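Local coordinates for protein alanine racemase 1 (Caldanaerobacter subterraneus subsp. tengcongensis MB4, PDB 4Y2W) that belongs to the alanine racemase family, with an eight-stranded alpha/beta barrel joined to a largely beta C-terminal domain in a two-chain assembly, at residues I18-R23 with E243-L248; S173-D178 with I212-Y217; K117-Q122 with R158-E163; K258-G263 with S278-I283; A66-A71 with Y88-Q93. The protein carries 1 engineered substitution. All blocks are in the same frame, centred on the assembly; numbering follows the deposited sequence.

Interaction 1. Residues I18-R23 with E243-L248; sequences ITHNFR and ELRETL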
# COMPACT_ATOMS: atom_id res chain seq x y z
N ILE A 18 17.20 -14.27 -1.72
CA ILE A 18 17.12 -13.78 -0.34
C ILE A 18 18.01 -14.62 0.58
O ILE A 18 18.73 -14.08 1.41
CB ILE A 18 15.66 -13.79 0.18
CG1 ILE A 18 14.80 -12.82 -0.64
CG2 ILE A 18 15.60 -13.41 1.66
CD1 ILE A 18 13.31 -13.07 -0.50
N THR A 19 17.95 -15.94 0.42
CA THR A 19 18.81 -16.84 1.19
C THR A 19 20.28 -16.60 0.86
O THR A 19 21.13 -16.68 1.75
CB THR A 19 18.48 -18.33 0.94
OG1 THR A 19 18.56 -18.62 -0.46
CG2 THR A 19 17.08 -18.67 1.44
N HIS A 20 20.57 -16.30 -0.40
CA HIS A 20 21.93 -15.95 -0.81
C HIS A 20 22.42 -14.68 -0.12
O HIS A 20 23.51 -14.66 0.44
CB HIS A 20 22.02 -15.75 -2.32
CG HIS A 20 23.32 -15.16 -2.77
ND1 HIS A 20 24.36 -15.92 -3.25
CD2 HIS A 20 23.75 -13.87 -2.80
CE1 HIS A 20 25.37 -15.13 -3.56
NE2 HIS A 20 25.03 -13.89 -3.30
N ASN A 21 21.62 -13.62 -0.17
CA ASN A 21 21.95 -12.35 0.49
C ASN A 21 22.11 -12.53 1.99
O ASN A 21 22.94 -11.87 2.62
CB ASN A 21 20.89 -11.29 0.21
CG ASN A 21 20.84 -10.86 -1.24
OD1 ASN A 21 21.76 -11.13 -2.02
ND2 ASN A 21 19.76 -10.18 -1.62
N PHE A 22 21.31 -13.42 2.57
CA PHE A 22 21.44 -13.81 3.97
C PHE A 22 22.82 -14.44 4.22
O PHE A 22 23.51 -14.06 5.17
CB PHE A 22 20.32 -14.77 4.36
CG PHE A 22 20.53 -15.46 5.68
CD1 PHE A 22 20.32 -14.79 6.87
CD2 PHE A 22 20.92 -16.80 5.72
CE1 PHE A 22 20.51 -15.43 8.09
CE2 PHE A 22 21.11 -17.44 6.93
CZ PHE A 22 20.90 -16.76 8.12
N ARG A 23 23.21 -15.38 3.37
CA ARG A 23 24.53 -16.01 3.46
C ARG A 23 25.70 -15.03 3.28
O ARG A 23 26.79 -15.25 3.81
CB ARG A 23 24.66 -17.18 2.48
CG ARG A 23 23.86 -18.41 2.89
CD ARG A 23 24.27 -19.66 2.11
NE ARG A 23 24.09 -19.50 0.66
CZ ARG A 23 22.93 -19.57 0.02
NH1 ARG A 23 21.80 -19.80 0.67
NH2 ARG A 23 22.90 -19.42 -1.30
N GLU A 243 28.06 -9.19 -2.19
CA GLU A 243 27.53 -9.42 -3.53
C GLU A 243 26.05 -9.78 -3.46
O GLU A 243 25.69 -10.93 -3.21
CB GLU A 243 28.30 -10.55 -4.22
CG GLU A 243 27.91 -10.76 -5.69
CD GLU A 243 27.61 -12.21 -6.03
OE1 GLU A 243 26.69 -12.43 -6.85
OE2 GLU A 243 28.27 -13.12 -5.49
N LEU A 244 25.18 -8.79 -3.70
CA LEU A 244 23.74 -9.00 -3.60
C LEU A 244 23.13 -9.46 -4.92
O LEU A 244 23.59 -9.07 -6.00
CB LEU A 244 23.05 -7.71 -3.13
CG LEU A 244 23.47 -7.21 -1.75
CD1 LEU A 244 22.86 -5.84 -1.46
CD2 LEU A 244 23.10 -8.20 -0.66
N ARG A 245 22.10 -10.30 -4.82
CA ARG A 245 21.32 -10.74 -5.98
C ARG A 245 19.92 -10.13 -5.93
O ARG A 245 19.43 -9.75 -4.86
CB ARG A 245 21.23 -12.27 -6.04
CG ARG A 245 22.59 -12.95 -6.09
CD ARG A 245 22.58 -14.27 -6.86
NE ARG A 245 21.72 -15.29 -6.26
CZ ARG A 245 20.48 -15.59 -6.65
NH1 ARG A 245 19.89 -14.94 -7.66
NH2 ARG A 245 19.81 -16.55 -6.02
N GLU A 246 19.30 -10.03 -7.09
CA GLU A 246 17.98 -9.41 -7.22
C GLU A 246 16.93 -10.33 -6.62
O GLU A 246 16.83 -11.50 -7.01
CB GLU A 246 17.68 -9.15 -8.69
CG GLU A 246 16.54 -8.17 -8.94
CD GLU A 246 16.35 -7.89 -10.41
OE1 GLU A 246 16.76 -6.81 -10.86
OE2 GLU A 246 15.81 -8.77 -11.12
N THR A 247 16.16 -9.81 -5.67
CA THR A 247 15.19 -10.61 -4.91
C THR A 247 13.75 -10.41 -5.36
O THR A 247 12.92 -11.31 -5.19
CB THR A 247 15.27 -10.29 -3.41
OG1 THR A 247 15.15 -8.88 -3.20
CG2 THR A 247 16.58 -10.77 -2.83
N LEU A 248 13.44 -9.24 -5.92
CA LEU A 248 12.08 -8.92 -6.36
C LEU A 248 12.04 -8.37 -7.77
O LEU A 248 12.83 -7.50 -8.12
CB LEU A 248 11.46 -7.90 -5.41
CG LEU A 248 10.04 -7.44 -5.75
CD1 LEU A 248 9.26 -7.17 -4.47
CD2 LEU A 248 10.02 -6.22 -6.66
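His20 and Arg245 meet with the methylene CG of the arginine over one face of the imidazole. This is a CH-pi contact: Arg245 CG lies 3.9 Å from the centroid of the His20 ring and 25° off its normal. The two side chains run at about a right angle, and the guanidinium continues past the ring to a salt bridge with Asp16. The ring edge does different work. His20 NE2 donates to Glu243 O at 3.0 Å, with the acceptor essentially in the ring plane; His20 CG, anti to its own N (chi1 170°), swings the imidazole out to that carbonyl. Asn21 grips the next peptide units with both ends of its amide. Arg245 N donates to Asn21 OD1 at 2.9 Å, and Asn21 ND2 donates to Arg245 O at 3.3 Å; each bond lies in the acceptor's carbonyl plane, on a lone pair. Bonding to N and O of one residue fixes the rotation of the amide. Leu244 CD2 packs across this amide, 3.5 Å from Asn21 CG. About one helical turn before Asn21, Ile18 CG1 touches Thr247 CG2 at 3.5 Å, while Thr247 OG1 turns to Phe230 O. The arrangement belongs to the domain junction of the alanine racemase fold: side chains of helix 15-28 hold the linker that leaves the barrel and enters strand 248-260, which pairs with strand 10-14.

Interaction 2. Residues S173-D178 with I212-Y217; sequences SEDDRD and ILNLNY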
# COMPACT_ATOMS: atom_id res chain seq x y z
N SER A 173 23.36 5.17 8.11
CA SER A 173 23.11 5.27 6.67
C SER A 173 23.72 6.55 6.08
O SER A 173 24.12 6.57 4.91
CB SER A 173 21.61 5.25 6.38
OG SER A 173 21.02 4.04 6.82
N GLU A 174 23.78 7.61 6.89
CA GLU A 174 24.40 8.87 6.49
C GLU A 174 25.92 8.87 6.75
O GLU A 174 26.63 9.78 6.32
CB GLU A 174 23.75 10.05 7.21
CG GLU A 174 22.36 10.43 6.70
CD GLU A 174 21.24 9.53 7.19
OE1 GLU A 174 21.49 8.59 7.98
OE2 GLU A 174 20.08 9.76 6.79
N ASP A 175 26.39 7.84 7.46
CA ASP A 175 27.81 7.62 7.72
C ASP A 175 28.45 8.75 8.53
O ASP A 175 29.52 9.24 8.20
CB ASP A 175 28.57 7.38 6.41
CG ASP A 175 29.89 6.65 6.62
OD1 ASP A 175 29.96 5.78 7.52
OD2 ASP A 175 30.85 6.93 5.88
N ASP A 176 27.76 9.16 9.59
CA ASP A 176 28.33 10.03 10.61
C ASP A 176 29.02 9.12 11.61
O ASP A 176 28.40 8.64 12.57
CB ASP A 176 27.24 10.88 11.28
CG ASP A 176 27.80 11.89 12.28
OD1 ASP A 176 29.00 11.82 12.63
OD2 ASP A 176 27.02 12.75 12.71
N ARG A 177 30.31 8.87 11.38
CA ARG A 177 31.08 7.89 12.15
C ARG A 177 31.27 8.35 13.60
O ARG A 177 31.24 7.53 14.52
CB ARG A 177 32.44 7.64 11.50
CG ARG A 177 32.37 7.11 10.07
CD ARG A 177 32.58 5.60 9.98
NE ARG A 177 32.39 5.12 8.61
CZ ARG A 177 32.86 3.97 8.12
NH1 ARG A 177 33.58 3.14 8.87
NH2 ARG A 177 32.61 3.64 6.86
N ASP A 178 31.46 9.65 13.79
CA ASP A 178 31.61 10.23 15.13
C ASP A 178 30.37 10.00 16.00
O ASP A 178 30.50 9.71 17.19
CB ASP A 178 31.91 11.73 15.05
CG ASP A 178 33.32 12.02 14.58
OD1 ASP A 178 33.99 11.11 14.04
OD2 ASP A 178 33.77 13.17 14.75
N ILE A 212 26.46 -2.68 9.88
CA ILE A 212 26.97 -4.03 9.62
C ILE A 212 28.07 -3.99 8.56
O ILE A 212 29.06 -4.72 8.66
CB ILE A 212 25.85 -4.98 9.18
CG1 ILE A 212 24.90 -5.26 10.35
CG2 ILE A 212 26.41 -6.31 8.67
CD1 ILE A 212 23.51 -5.67 9.93
N LEU A 213 27.90 -3.15 7.55
CA LEU A 213 28.88 -3.02 6.47
C LEU A 213 30.11 -2.24 6.93
O LEU A 213 31.25 -2.68 6.72
CB LEU A 213 28.25 -2.32 5.27
CG LEU A 213 27.10 -3.06 4.58
CD1 LEU A 213 26.35 -2.13 3.63
CD2 LEU A 213 27.61 -4.29 3.83
N ASN A 214 29.87 -1.11 7.58
CA ASN A 214 30.93 -0.16 7.93
C ASN A 214 31.58 -0.48 9.28
O ASN A 214 32.78 -0.70 9.36
CB ASN A 214 30.35 1.26 7.99
CG ASN A 214 29.73 1.70 6.67
OD1 ASN A 214 29.85 1.02 5.65
ND2 ASN A 214 29.05 2.84 6.70
N LEU A 215 30.75 -0.49 10.32
CA LEU A 215 31.23 -0.52 11.70
C LEU A 215 31.39 -1.94 12.23
O LEU A 215 30.45 -2.51 12.79
CB LEU A 215 30.25 0.26 12.59
CG LEU A 215 30.21 1.80 12.50
CD1 LEU A 215 30.52 2.36 11.12
CD2 LEU A 215 28.84 2.30 12.95
N ASN A 216 32.58 -2.50 12.08
CA ASN A 216 32.85 -3.88 12.52
C ASN A 216 32.69 -4.07 14.04
O ASN A 216 32.40 -5.17 14.51
CB ASN A 216 34.25 -4.33 12.08
CG ASN A 216 34.22 -5.61 11.26
OD1 ASN A 216 34.81 -6.63 11.65
ND2 ASN A 216 33.55 -5.57 10.12
N TYR A 217 32.89 -2.99 14.80
CA TYR A 217 32.74 -3.01 16.26
C TYR A 217 31.30 -3.16 16.72
O TYR A 217 31.04 -3.76 17.76
CB TYR A 217 33.37 -1.77 16.90
CG TYR A 217 32.78 -0.43 16.48
CD1 TYR A 217 31.62 0.06 17.07
CD2 TYR A 217 33.41 0.37 15.53
CE1 TYR A 217 31.08 1.28 16.70
CE2 TYR A 217 32.89 1.59 15.16
CZ TYR A 217 31.73 2.05 15.75
OH TYR A 217 31.21 3.27 15.38
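The guanidinium of Arg177 and the amide of Asn214 are stacked, their planes only 4° apart although the two side chains cross at about a right angle. Asn214 CB sits 3.3 Å above the guanidinium plane, offset toward its rim, and Leu215 CD1 lies over the same face, 3.9 Å from Arg177 NH1. Asp175 OD2 is at the guanidinium edge, in plane. The other carboxylate oxygen takes the bond: Arg177 NE donates to Asp175 OD1 at 2.7 Å in a salt bridge, meeting it on the syn side, with OD1 tilted from the guanidinium plane. A bend at chi2 of Arg177 (-100°) turns the chain so that the guanidinium reaches both carboxylate and amide. Asp175 OD1 is also 3.2 Å from Asn214 ND2. Asp175 is thus a close ionic partner of Arg177, whereas the pair of Arg177 NH2 with Glu239 is long and weak. The remaining flat group, the ring of Tyr217, has Leu215 CB over one face and meets Phe184 edge-to-face. Asp176, between the two charged residues, N-caps the following helix through Tyr179 N. Here the loop after barrel strand 160-166 and the start of helix 177-195 meet the end of helix 209-214 and the turn that follows it. Leu215 and Tyr217 both reach Cys180 on the longer helix, while the second subunit packs against Glu174 and Asp176.

Interaction 3. Residues K117-Q122 with R158-E163; sequences KESLKQ and RGLILE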
# COMPACT_ATOMS: atom_id res chain seq x y z
N LYS A 117 2.80 -10.05 35.03
CA LYS A 117 1.50 -10.48 35.52
C LYS A 117 0.85 -11.52 34.61
O LYS A 117 0.38 -12.56 35.07
CB LYS A 117 0.58 -9.26 35.67
CG LYS A 117 -0.74 -9.52 36.39
CD LYS A 117 -1.47 -8.20 36.65
CE LYS A 117 -2.97 -8.40 36.85
NZ LYS A 117 -3.29 -9.07 38.15
N GLU A 118 0.84 -11.24 33.30
CA GLU A 118 0.28 -12.16 32.31
C GLU A 118 1.15 -13.42 32.15
O GLU A 118 0.62 -14.51 31.90
CB GLU A 118 0.13 -11.44 30.96
CG GLU A 118 -0.65 -12.20 29.90
CD GLU A 118 -2.11 -12.39 30.25
OE1 GLU A 118 -2.72 -11.46 30.82
OE2 GLU A 118 -2.66 -13.47 29.94
N SER A 119 2.47 -13.27 32.28
CA SER A 119 3.40 -14.40 32.22
C SER A 119 3.14 -15.41 33.34
O SER A 119 3.16 -16.62 33.12
CB SER A 119 4.85 -13.91 32.34
OG SER A 119 5.03 -12.67 31.68
N LEU A 120 2.92 -14.89 34.54
CA LEU A 120 2.64 -15.71 35.71
C LEU A 120 1.22 -16.29 35.67
O LEU A 120 0.98 -17.38 36.17
CB LEU A 120 2.84 -14.90 37.00
CG LEU A 120 4.28 -14.40 37.23
CD1 LEU A 120 4.34 -13.42 38.39
CD2 LEU A 120 5.23 -15.56 37.44
N LYS A 121 0.30 -15.55 35.06
CA LYS A 121 -1.07 -16.00 34.89
C LYS A 121 -1.18 -17.21 33.96
O LYS A 121 -2.10 -18.02 34.10
CB LYS A 121 -1.93 -14.84 34.35
CG LYS A 121 -3.42 -15.12 34.29
CD LYS A 121 -4.18 -13.84 33.98
CE LYS A 121 -5.62 -14.13 33.59
NZ LYS A 121 -6.33 -12.89 33.16
N GLN A 122 -0.25 -17.34 33.01
CA GLN A 122 -0.22 -18.49 32.10
C GLN A 122 0.89 -19.49 32.43
O GLN A 122 1.05 -20.49 31.72
CB GLN A 122 -0.06 -18.01 30.66
CG GLN A 122 -1.22 -17.17 30.16
CD GLN A 122 -1.03 -16.70 28.73
OE1 GLN A 122 -1.36 -15.57 28.39
NE2 GLN A 122 -0.49 -17.58 27.89
N ARG A 158 10.82 -13.07 38.21
CA ARG A 158 10.86 -14.47 37.74
C ARG A 158 9.91 -14.77 36.58
O ARG A 158 10.10 -15.75 35.86
CB ARG A 158 10.58 -15.43 38.91
CG ARG A 158 9.17 -15.37 39.47
CD ARG A 158 9.07 -16.10 40.81
NE ARG A 158 7.74 -16.02 41.41
CZ ARG A 158 6.68 -16.72 41.01
NH1 ARG A 158 5.52 -16.56 41.64
NH2 ARG A 158 6.75 -17.58 40.00
N GLY A 159 8.89 -13.93 36.40
CA GLY A 159 7.96 -14.06 35.28
C GLY A 159 8.56 -13.67 33.94
O GLY A 159 8.05 -14.07 32.89
N LEU A 160 9.64 -12.89 33.97
CA LEU A 160 10.33 -12.46 32.75
C LEU A 160 11.63 -13.22 32.55
O LEU A 160 12.15 -13.85 33.47
CB LEU A 160 10.66 -10.97 32.83
CG LEU A 160 9.49 -10.02 33.12
CD1 LEU A 160 9.98 -8.58 33.15
CD2 LEU A 160 8.38 -10.21 32.10
N ILE A 161 12.13 -13.17 31.32
CA ILE A 161 13.50 -13.56 31.00
C ILE A 161 14.15 -12.37 30.31
O ILE A 161 13.71 -11.94 29.25
CB ILE A 161 13.57 -14.78 30.06
CG1 ILE A 161 12.74 -15.95 30.60
CG2 ILE A 161 15.02 -15.23 29.88
CD1 ILE A 161 12.62 -17.11 29.64
N LEU A 162 15.20 -11.84 30.94
CA LEU A 162 15.88 -10.66 30.44
C LEU A 162 16.98 -11.07 29.45
O LEU A 162 18.17 -11.05 29.76
CB LEU A 162 16.44 -9.87 31.63
CG LEU A 162 16.85 -8.41 31.45
CD1 LEU A 162 15.90 -7.65 30.54
CD2 LEU A 162 16.93 -7.74 32.81
N GLU A 163 16.53 -11.44 28.24
CA GLU A 163 17.39 -12.05 27.23
C GLU A 163 18.25 -11.06 26.45
O GLU A 163 19.41 -11.34 26.16
CB GLU A 163 16.54 -12.85 26.24
CG GLU A 163 17.33 -13.66 25.23
CD GLU A 163 16.45 -14.31 24.19
OE1 GLU A 163 15.83 -13.58 23.40
OE2 GLU A 163 16.38 -15.56 24.16
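Ser119, near the end of helix 109-121, and Gly159, just before strand 160-166, bring their CA atoms to 5.5 Å. So close an approach of helix and loop is consistent with the absence of a side chain at Gly159. Ser119 directs its CB at the peptide of Gly159, with CB 3.3 Å from Gly159 O. Its hydroxyl is engaged within the helix, OG bonding to Leu115 O. Beyond that peptide, Leu160 brings CD2 to 4.2 Å from Ser119 OG, and otherwise packs on Ala112, Leu115 and Glu116 of the same helix. On the other flank Leu120 uses a single methyl. Its CD2 rests 3.8 Å from Gly159 CA and lies over one face of the Arg158 guanidinium, 3.6 Å from Arg158 NH2. Leu120 and Arg158 cross at about a right angle. The arginine starts with CG between its backbone N and carbonyl carbon (chi1 68°) and then runs extended to NE, which carries the flat group across the leucine. In the barrel this is the N-terminal end of strand 160-166, where Gly159 bonds through its backbone to Ala126 of strand 126-131. Chemically the contact is one of carbon against backbone and of methyl against guanidinium face: the two segments are held by van der Waals packing, while Ser119 OG bonds within its own helix and the Gly159 backbone within the sheet.

Interaction 4. Residues K258-G263 with S278-I283; sequences KDVPAG and SVIATI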
# COMPACT_ATOMS: atom_id res chain seq x y z
N LYS A 258 -2.54 0.25 -29.50
CA LYS A 258 -3.17 1.04 -30.57
C LYS A 258 -2.15 1.87 -31.34
O LYS A 258 -1.15 2.33 -30.78
CB LYS A 258 -4.29 1.94 -30.04
CG LYS A 258 -3.96 2.75 -28.79
CD LYS A 258 -4.85 3.98 -28.66
CE LYS A 258 -5.31 4.23 -27.24
NZ LYS A 258 -4.22 4.10 -26.23
N ASP A 259 -2.42 2.04 -32.63
CA ASP A 259 -1.67 2.92 -33.50
C ASP A 259 -2.39 4.26 -33.56
O ASP A 259 -3.59 4.29 -33.84
CB ASP A 259 -1.59 2.34 -34.91
CG ASP A 259 -0.69 1.12 -34.99
OD1 ASP A 259 0.53 1.30 -35.16
OD2 ASP A 259 -1.20 -0.01 -34.89
N VAL A 260 -1.68 5.35 -33.28
CA VAL A 260 -2.28 6.68 -33.31
C VAL A 260 -1.42 7.65 -34.11
O VAL A 260 -0.21 7.45 -34.23
CB VAL A 260 -2.49 7.25 -31.88
CG1 VAL A 260 -3.39 6.33 -31.07
CG2 VAL A 260 -1.17 7.47 -31.17
N PRO A 261 -2.03 8.72 -34.64
CA PRO A 261 -1.28 9.74 -35.37
C PRO A 261 -0.57 10.73 -34.44
O PRO A 261 -0.60 10.56 -33.22
CB PRO A 261 -2.37 10.45 -36.18
CG PRO A 261 -3.57 10.38 -35.29
CD PRO A 261 -3.47 9.04 -34.60
N ALA A 262 0.07 11.74 -35.02
CA ALA A 262 0.63 12.84 -34.26
C ALA A 262 -0.50 13.74 -33.79
O ALA A 262 -1.60 13.72 -34.36
CB ALA A 262 1.62 13.63 -35.10
N GLY A 263 -0.24 14.53 -32.75
CA GLY A 263 -1.27 15.38 -32.16
C GLY A 263 -2.33 14.60 -31.40
O GLY A 263 -3.44 15.10 -31.19
N SER A 278 2.77 6.91 -33.55
CA SER A 278 3.20 6.16 -32.38
C SER A 278 2.38 4.91 -32.16
O SER A 278 1.23 4.82 -32.60
CB SER A 278 3.09 7.05 -31.13
OG SER A 278 3.77 8.28 -31.31
N VAL A 279 3.00 3.94 -31.48
CA VAL A 279 2.31 2.77 -30.96
C VAL A 279 2.24 2.90 -29.44
O VAL A 279 3.27 2.89 -28.76
CB VAL A 279 3.03 1.45 -31.32
CG1 VAL A 279 2.26 0.25 -30.81
CG2 VAL A 279 3.23 1.36 -32.83
N ILE A 280 1.03 3.03 -28.90
CA ILE A 280 0.82 3.17 -27.46
C ILE A 280 0.31 1.86 -26.87
O ILE A 280 -0.66 1.29 -27.35
CB ILE A 280 -0.22 4.27 -27.15
CG1 ILE A 280 0.18 5.59 -27.84
CG2 ILE A 280 -0.38 4.46 -25.65
CD1 ILE A 280 1.58 6.05 -27.53
N ALA A 281 0.98 1.39 -25.83
CA ALA A 281 0.50 0.24 -25.09
C ALA A 281 -0.11 0.70 -23.76
O ALA A 281 0.34 1.68 -23.17
CB ALA A 281 1.62 -0.76 -24.85
N THR A 282 -1.13 -0.02 -23.32
CA THR A 282 -1.73 0.21 -22.01
C THR A 282 -1.38 -0.98 -21.13
O THR A 282 -1.41 -2.13 -21.58
CB THR A 282 -3.26 0.36 -22.11
OG1 THR A 282 -3.58 1.29 -23.15
CG2 THR A 282 -3.83 0.86 -20.80
N ILE A 283 -1.04 -0.72 -19.87
CA ILE A 283 -0.65 -1.78 -18.95
C ILE A 283 -1.47 -1.68 -17.67
O ILE A 283 -1.68 -0.59 -17.14
CB ILE A 283 0.87 -1.76 -18.65
CG1 ILE A 283 1.35 -0.35 -18.29
CG2 ILE A 283 1.65 -2.29 -19.85
CD1 ILE A 283 2.85 -0.25 -18.10
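Lys258 faces Ile280 as an antiparallel hydrogen-bonded pair: Lys258 N donates to Ile280 O and Ile280 N to Lys258 O, both at 3.0 Å. Its CG lies between the backbone N and carbonyl carbon (chi1 47°), and further bends in the chain bring NZ to 3.9 Å from Ile280 CG2; the ammonium bonds to Gly137 O of the second subunit. Asp259 pairs with Val279 in the non-hydrogen-bonded position, CA atoms 4.7 Å apart, their side chains side by side with Asp259 OD1 3.6 Å from Val279 CG2. The ladder is part of the mixed sheet of the C-terminal domain, and the N-to-C directions of 258-260 and 278-283 differ by 142°. Val260 restores the bonded pattern, Val260 N donating to Ser278 O at 3.0 Å and Ser278 N to Val260 O at 3.1 Å. On the face shared with Lys258, Val260 CG2 meets Ile280 CG1 at 4.1 Å, the two side chains roughly perpendicular. After Val260 the ladder ends, and Pro261 O bonds to Thr274 OG1.

Interaction 5. Residues A66-A71 with Y88-Q93; sequences ATTEEA and YTPPTQ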
# COMPACT_ATOMS: atom_id res chain seq x y z
N ALA A 66 7.83 -5.35 13.19
CA ALA A 66 7.39 -4.06 13.69
C ALA A 66 6.24 -4.16 14.69
O ALA A 66 6.24 -3.46 15.70
CB ALA A 66 6.99 -3.16 12.53
N THR A 67 5.27 -5.03 14.40
CA THR A 67 4.02 -5.08 15.17
C THR A 67 3.68 -6.46 15.74
O THR A 67 4.28 -7.48 15.39
CB THR A 67 2.83 -4.61 14.32
OG1 THR A 67 2.64 -5.50 13.21
CG2 THR A 67 3.06 -3.20 13.80
N THR A 68 2.69 -6.46 16.63
CA THR A 68 2.17 -7.68 17.24
C THR A 68 1.57 -8.63 16.20
O THR A 68 1.81 -9.84 16.23
CB THR A 68 1.07 -7.34 18.27
OG1 THR A 68 1.52 -6.27 19.11
CG2 THR A 68 0.72 -8.55 19.13
N GLU A 69 0.80 -8.06 15.28
CA GLU A 69 0.08 -8.84 14.27
C GLU A 69 1.06 -9.43 13.27
O GLU A 69 0.84 -10.53 12.74
CB GLU A 69 -0.97 -7.98 13.57
CG GLU A 69 -2.10 -7.47 14.47
CD GLU A 69 -1.74 -6.21 15.25
OE1 GLU A 69 -0.59 -5.73 15.15
OE2 GLU A 69 -2.62 -5.70 15.98
N GLU A 70 2.14 -8.71 13.00
CA GLU A 70 3.24 -9.23 12.18
C GLU A 70 3.87 -10.43 12.87
O GLU A 70 4.12 -11.46 12.23
CB GLU A 70 4.29 -8.16 11.91
CG GLU A 70 3.92 -7.17 10.82
CD GLU A 70 5.00 -6.15 10.55
OE1 GLU A 70 5.93 -6.03 11.38
OE2 GLU A 70 4.94 -5.46 9.50
N ALA A 71 4.12 -10.30 14.17
CA ALA A 71 4.68 -11.40 14.96
C ALA A 71 3.74 -12.60 15.02
O ALA A 71 4.17 -13.74 14.86
CB ALA A 71 5.03 -10.93 16.36
N TYR A 88 5.27 -1.37 20.41
CA TYR A 88 4.50 -1.51 21.63
C TYR A 88 3.35 -2.48 21.40
O TYR A 88 2.56 -2.29 20.48
CB TYR A 88 3.95 -0.14 22.02
CG TYR A 88 3.20 -0.08 23.33
CD1 TYR A 88 3.85 -0.35 24.53
CD2 TYR A 88 1.86 0.28 23.37
CE1 TYR A 88 3.17 -0.28 25.74
CE2 TYR A 88 1.17 0.35 24.58
CZ TYR A 88 1.83 0.07 25.76
OH TYR A 88 1.16 0.14 26.96
N THR A 89 3.28 -3.53 22.22
CA THR A 89 2.13 -4.43 22.25
C THR A 89 1.22 -3.97 23.38
O THR A 89 1.57 -4.13 24.55
CB THR A 89 2.57 -5.89 22.48
OG1 THR A 89 3.35 -6.35 21.38
CG2 THR A 89 1.35 -6.80 22.66
N PRO A 90 0.04 -3.40 23.05
CA PRO A 90 -0.85 -2.84 24.08
C PRO A 90 -1.21 -3.83 25.19
O PRO A 90 -1.23 -5.03 24.95
CB PRO A 90 -2.11 -2.47 23.29
CG PRO A 90 -1.65 -2.28 21.89
CD PRO A 90 -0.52 -3.24 21.69
N PRO A 91 -1.49 -3.32 26.41
CA PRO A 91 -1.90 -4.16 27.55
C PRO A 91 -3.05 -5.12 27.25
O PRO A 91 -3.08 -6.24 27.76
CB PRO A 91 -2.33 -3.13 28.60
CG PRO A 91 -1.51 -1.93 28.29
CD PRO A 91 -1.37 -1.91 26.80
N THR A 92 -3.98 -4.68 26.41
CA THR A 92 -5.13 -5.49 26.01
C THR A 92 -4.77 -6.71 25.15
O THR A 92 -5.55 -7.67 25.08
CB THR A 92 -6.14 -4.63 25.23
OG1 THR A 92 -5.46 -3.95 24.16
CG2 THR A 92 -6.80 -3.59 26.14
N GLN A 93 -3.61 -6.69 24.51
CA GLN A 93 -3.17 -7.78 23.63
C GLN A 93 -2.02 -8.61 24.22
O GLN A 93 -1.35 -9.35 23.48
CB GLN A 93 -2.75 -7.22 22.27
CG GLN A 93 -3.81 -6.40 21.57
CD GLN A 93 -3.29 -5.73 20.31
OE1 GLN A 93 -2.49 -6.30 19.57
NE2 GLN A 93 -3.76 -4.51 20.06
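Thr68, Thr89 and Gln93 carry this contact, which sits beside a capping box at the start of helix 68-76, on the loops that follow two adjacent strands of the alpha/beta barrel. Thr68 is the most deeply engaged. Its OG1 donates to Thr89 OG1 at 2.9 Å, and Thr89 OG1 in turn bonds to Gln104 OE1, so the hydroxyls form a short hydrogen-bonded chain from the helix start to Gln104 on strand 103-106. The two threonine side chains cross at about a right angle. Their methyls also meet, Thr68 CG2 lying 4.0 Å from Thr89 CG2. Gln93 comes in from the other flank, with OE1 3.9 Å from Thr68 CB. That oxygen is also 3.6 Å from Glu69 OE2, a proximity of two acceptors, with amide and carboxylate planes 66° apart. The nitrogen end of the amide has its own partner: Gln93 NE2 bonds to Asp4 O of the second subunit, which fits the orientation that leaves OE1 toward Thr68. At the helix start, the residues of the box flank Thr68 in sequence, with reciprocal bonds between Thr67 and Glu70. Glu70 N donates to Thr67 OG1 at 3.3 Å, while Glu70 OE1 takes two backbone donors, Thr67 N at 3.2 Å and Ala66 N at 2.7 Å.

From the N terminus, interaction 1 opens first, on helix 15-28, and closes only at 243-248, spanning the whole barrel. Nested inside that long loop are three shorter ones in series: interaction 5 joins the loops after strands 62-65 and 83-85, interaction 3 ties the end of helix 109-121 to the start of strand 160-166, and interaction 2 links the start of helix 177-195 to the end of helix 209-214. None of them cross. Interaction 4 follows after interaction 1 has closed, pairing two strands of the C-terminal sheet. Interactions 3 and 5 are neighbours without touching, centres about 17 Å apart, whereas the centres of interactions 3 and 4 are about 66 Å apart. Interactions 2, 4 and 5 also touch the second subunit.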